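PDB 6SCE: uncharacterized protein from Thermus thermophilus HB8, which is a CRISPR defence DNA nuclease of a type III system, activated by cyclic oligoadenylate, which its CARF region binds. Local coordinates for residues A[83-88]-A[95-100]. Numbering follows the deposited sequence.
Sequences VNLTGG and RFLGHW. With nucleotides of chain B.
The end of strand 81-84 faces residues 95-100 of helix 90-100, with the CA atoms of Val83 and Trp100 7.7 Å apart and those of Leu85 and Phe96 7.4 Å. The contact is apolar, with no hydrogen bond between the two segments. Val83 divides its two methyls between two rings: CG2 sits over one face of the Trp100 indole, offset toward the rim and 4.1 Å from CG, while CG1 reaches the Phe96 ring at its edge. With chi1 at -172°, CG1 is anti to the backbone N and CG2 anti to the carbonyl carbon, which turns the two methyls toward different rings. The opposite face of the indole carries CD2 of His99, and Arg102 adds a cation-pi contact. Leu85 also divides its methyls, CD2 lying 3.5 Å from Phe96 CB and CD1 3.9 Å from Leu97 CB, where the two leucines cross at about a right angle. Strand, helix and strand 105-111 form a beta-alpha-beta unit of the sheet in the CARF-type, Rossmann-like domain; Leu7 touches Val83 and Trp100, Leu9 touches Phe96, and Tyr37 meets Phe96 edge-to-face. At the strand's end, Asn84 OD1 accepts a hydrogen bond from Thr86 N at 3.1 Å in an Asx turn, the donor standing 39° out of the carbonyl plane. Asn84 ND2 bonds to Tyr6 OH and Thr86 OG1 to Val110 N, tying the turn to both neighbouring strands. It leads to Gly87 and Gly88, where the Gly88 N-H points almost straight (169°) at OP2 of A2 of chain B, 2.9 Å away, with a weak second bond to O3' of A1 of chain B. Thr86 CG2 rests 3.6 Å from O4' of A2 of chain B.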
loop_
_atom_site.group_PDB
_atom_site.type_symbol
_atom_site.label_atom_id
_atom_site.label_comp_id
_atom_site.label_asym_id
_atom_site.label_seq_id
_atom_site.Cartn_x
_atom_site.Cartn_y
_atom_site.Cartn_z
ATOM N N VAL A 83 -20.738 -1.921 17.795
ATOM C CA VAL A 83 -20.428 -1.652 16.399
ATOM C C VAL A 83 -18.926 -1.466 16.209
ATOM O O VAL A 83 -18.368 -0.514 16.726
ATOM C CB VAL A 83 -21.158 -0.388 15.911
ATOM C CG1 VAL A 83 -20.999 -0.202 14.427
ATOM C CG2 VAL A 83 -22.630 -0.469 16.257
ATOM N N ASN A 84 -18.300 -2.375 15.439
ATOM C CA ASN A 84 -16.860 -2.324 15.177
ATOM C C ASN A 84 -16.632 -1.652 13.836
ATOM O O ASN A 84 -17.062 -2.170 12.835
ATOM C CB ASN A 84 -16.287 -3.751 15.212
ATOM C CG ASN A 84 -14.768 -3.817 15.016
ATOM O OD1 ASN A 84 -14.105 -2.810 14.790
ATOM N ND2 ASN A 84 -14.221 -5.050 15.056
ATOM N N LEU A 85 -15.933 -0.507 13.826
ATOM C CA LEU A 85 -15.692 0.274 12.593
ATOM C C LEU A 85 -14.313 0.119 11.965
ATOM O O LEU A 85 -13.977 0.825 11.005
ATOM C CB LEU A 85 -15.911 1.755 12.866
ATOM C CG LEU A 85 -17.271 2.123 13.460
ATOM C CD1 LEU A 85 -17.377 3.626 13.620
ATOM C CD2 LEU A 85 -18.391 1.546 12.652
ATOM N N THR A 86 -13.522 -0.821 12.466
ATOM C CA THR A 86 -12.161 -1.022 11.953
ATOM C C THR A 86 -12.116 -1.573 10.534
ATOM O O THR A 86 -11.253 -1.215 9.744
ATOM C CB THR A 86 -11.377 -1.902 12.952
ATOM O OG1 THR A 86 -11.085 -1.113 14.116
ATOM C CG2 THR A 86 -10.030 -2.378 12.378
ATOM N N GLY A 87 -13.063 -2.453 10.215
ATOM C CA GLY A 87 -13.047 -3.164 8.986
ATOM C C GLY A 87 -13.285 -2.312 7.750
ATOM O O GLY A 87 -14.045 -1.320 7.742
ATOM N N GLY A 88 -12.633 -2.723 6.668
ATOM C CA GLY A 88 -12.926 -2.157 5.375
ATOM C C GLY A 88 -12.508 -0.715 5.222
ATOM O O GLY A 88 -11.700 -0.197 6.000
ATOM N N ARG A 95 -19.119 7.026 7.830
ATOM C CA ARG A 95 -20.585 7.026 7.652
ATOM C C ARG A 95 -21.321 6.277 8.767
ATOM O O ARG A 95 -22.321 6.773 9.305
ATOM C CB ARG A 95 -20.950 6.467 6.311
ATOM C CG ARG A 95 -20.460 7.420 5.207
ATOM C CD ARG A 95 -21.103 7.205 3.893
ATOM N NE ARG A 95 -22.549 7.409 3.987
ATOM C CZ ARG A 95 -23.403 6.999 3.070
ATOM N NH1 ARG A 95 -22.968 6.414 1.966
ATOM N NH2 ARG A 95 -24.707 7.175 3.265
ATOM N N PHE A 96 -20.794 5.117 9.158
ATOM C CA PHE A 96 -21.358 4.383 10.285
ATOM C C PHE A 96 -21.224 5.154 11.579
ATOM O O PHE A 96 -22.138 5.133 12.395
ATOM C CB PHE A 96 -20.699 3.009 10.443
ATOM C CG PHE A 96 -21.357 1.938 9.651
ATOM C CD1 PHE A 96 -21.585 2.103 8.289
ATOM C CD2 PHE A 96 -21.741 0.744 10.248
ATOM C CE1 PHE A 96 -22.184 1.116 7.547
ATOM C CE2 PHE A 96 -22.358 -0.241 9.500
ATOM C CZ PHE A 96 -22.555 -0.068 8.142
ATOM N N LEU A 97 -20.111 5.853 11.788
ATOM C CA LEU A 97 -19.962 6.592 13.033
ATOM C C LEU A 97 -21.050 7.670 13.119
ATOM O O LEU A 97 -21.633 7.866 14.194
ATOM C CB LEU A 97 -18.619 7.248 13.157
ATOM C CG LEU A 97 -18.377 8.120 14.387
ATOM C CD1 LEU A 97 -18.508 7.325 15.676
ATOM C CD2 LEU A 97 -17.016 8.763 14.276
ATOM N N GLY A 98 -21.323 8.349 12.003
ATOM C CA GLY A 98 -22.404 9.375 11.999
ATOM C C GLY A 98 -23.745 8.790 12.450
ATOM O O GLY A 98 -24.458 9.396 13.228
ATOM N N HIS A 99 -24.065 7.607 11.952
ATOM C CA HIS A 99 -25.344 6.968 12.172
ATOM C C HIS A 99 -25.464 6.331 13.557
ATOM O O HIS A 99 -26.524 6.422 14.193
ATOM C CB HIS A 99 -25.558 5.916 11.088
ATOM C CG HIS A 99 -26.850 5.157 11.201
ATOM N ND1 HIS A 99 -28.047 5.617 10.681
ATOM C CD2 HIS A 99 -27.129 3.961 11.770
ATOM C CE1 HIS A 99 -28.997 4.736 10.923
ATOM N NE2 HIS A 99 -28.471 3.724 11.584
ATOM N N TRP A 100 -24.381 5.709 14.034
ATOM C CA TRP A 100 -24.440 4.836 15.202
ATOM C C TRP A 100 -24.135 5.519 16.518
ATOM O O TRP A 100 -24.164 4.876 17.573
ATOM C CB TRP A 100 -23.589 3.548 14.985
ATOM C CG TRP A 100 -24.277 2.592 14.079
ATOM C CD1 TRP A 100 -23.956 2.300 12.802
ATOM C CD2 TRP A 100 -25.448 1.856 14.375
ATOM N NE1 TRP A 100 -24.836 1.402 12.288
ATOM C CE2 TRP A 100 -25.779 1.128 13.242
ATOM C CE3 TRP A 100 -26.260 1.755 15.507
ATOM C CZ2 TRP A 100 -26.884 0.291 13.185
ATOM C CZ3 TRP A 100 -27.369 0.920 15.444
ATOM C CH2 TRP A 100 -27.665 0.212 14.311
ATOM P P A B 2 -9.552 -4.773 6.304
ATOM O OP1 A B 2 -8.787 -5.888 5.664
ATOM O OP2 A B 2 -10.867 -5.004 7.000
ATOM O "O5'" A B 2 -8.566 -4.082 7.364
ATOM C "C5'" A B 2 -9.123 -3.128 8.299
ATOM C "C4'" A B 2 -8.037 -2.651 9.230
ATOM O "O4'" A B 2 -7.616 -3.769 10.058
ATOM C "C3'" A B 2 -6.779 -2.106 8.566
ATOM O "O3'" A B 2 -6.296 -0.948 9.245
ATOM C "C2'" A B 2 -5.777 -3.244 8.734
ATOM O "O2'" A B 2 -4.445 -2.783 8.810
ATOM C "C1'" A B 2 -6.214 -3.829 10.070
ATOM N N9 A B 2 -5.777 -5.190 10.316
ATOM C C8 A B 2 -5.376 -6.125 9.389
ATOM N N7 A B 2 -4.979 -7.241 9.944
ATOM C C5 A B 2 -5.106 -7.028 11.309
ATOM C C6 A B 2 -4.829 -7.835 12.429
ATOM N N6 A B 2 -4.271 -9.041 12.352
ATOM N N1 A B 2 -5.116 -7.321 13.649
ATOM C C2 A B 2 -5.580 -6.066 13.717
ATOM N N3 A B 2 -5.867 -5.208 12.736
ATOM C C4 A B 2 -5.596 -5.759 11.545
ATOM P P A B 1 -8.626 1.921 3.525
ATOM O OP1 A B 1 -9.680 2.978 3.650
ATOM O OP2 A B 1 -7.418 2.044 4.430
ATOM O "O5'" A B 1 -9.361 0.523 3.752
ATOM C "C5'" A B 1 -8.652 -0.630 4.196
ATOM C "C4'" A B 1 -9.364 -1.852 3.668
ATOM O "O4'" A B 1 -9.128 -1.965 2.239
ATOM C "C3'" A B 1 -8.886 -3.160 4.306
ATOM O "O3'" A B 1 -9.834 -3.534 5.314
ATOM C "C2'" A B 1 -8.825 -4.121 3.110
ATOM O "O2'" A B 1 -10.066 -4.760 2.898
ATOM C "C1'" A B 1 -8.488 -3.188 1.954
ATOM N N9 A B 1 -7.059 -2.925 1.774
ATOM C C8 A B 1 -6.482 -1.701 1.583
ATOM N N7 A B 1 -5.184 -1.782 1.439
ATOM C C5 A B 1 -4.899 -3.134 1.519
ATOM C C6 A B 1 -3.692 -3.856 1.441
ATOM N N6 A B 1 -2.506 -3.277 1.268
ATOM N N1 A B 1 -3.759 -5.204 1.558
ATOM C C2 A B 1 -4.963 -5.765 1.747
ATOM N N3 A B 1 -6.157 -5.183 1.851
ATOM C C4 A B 1 -6.054 -3.850 1.728
#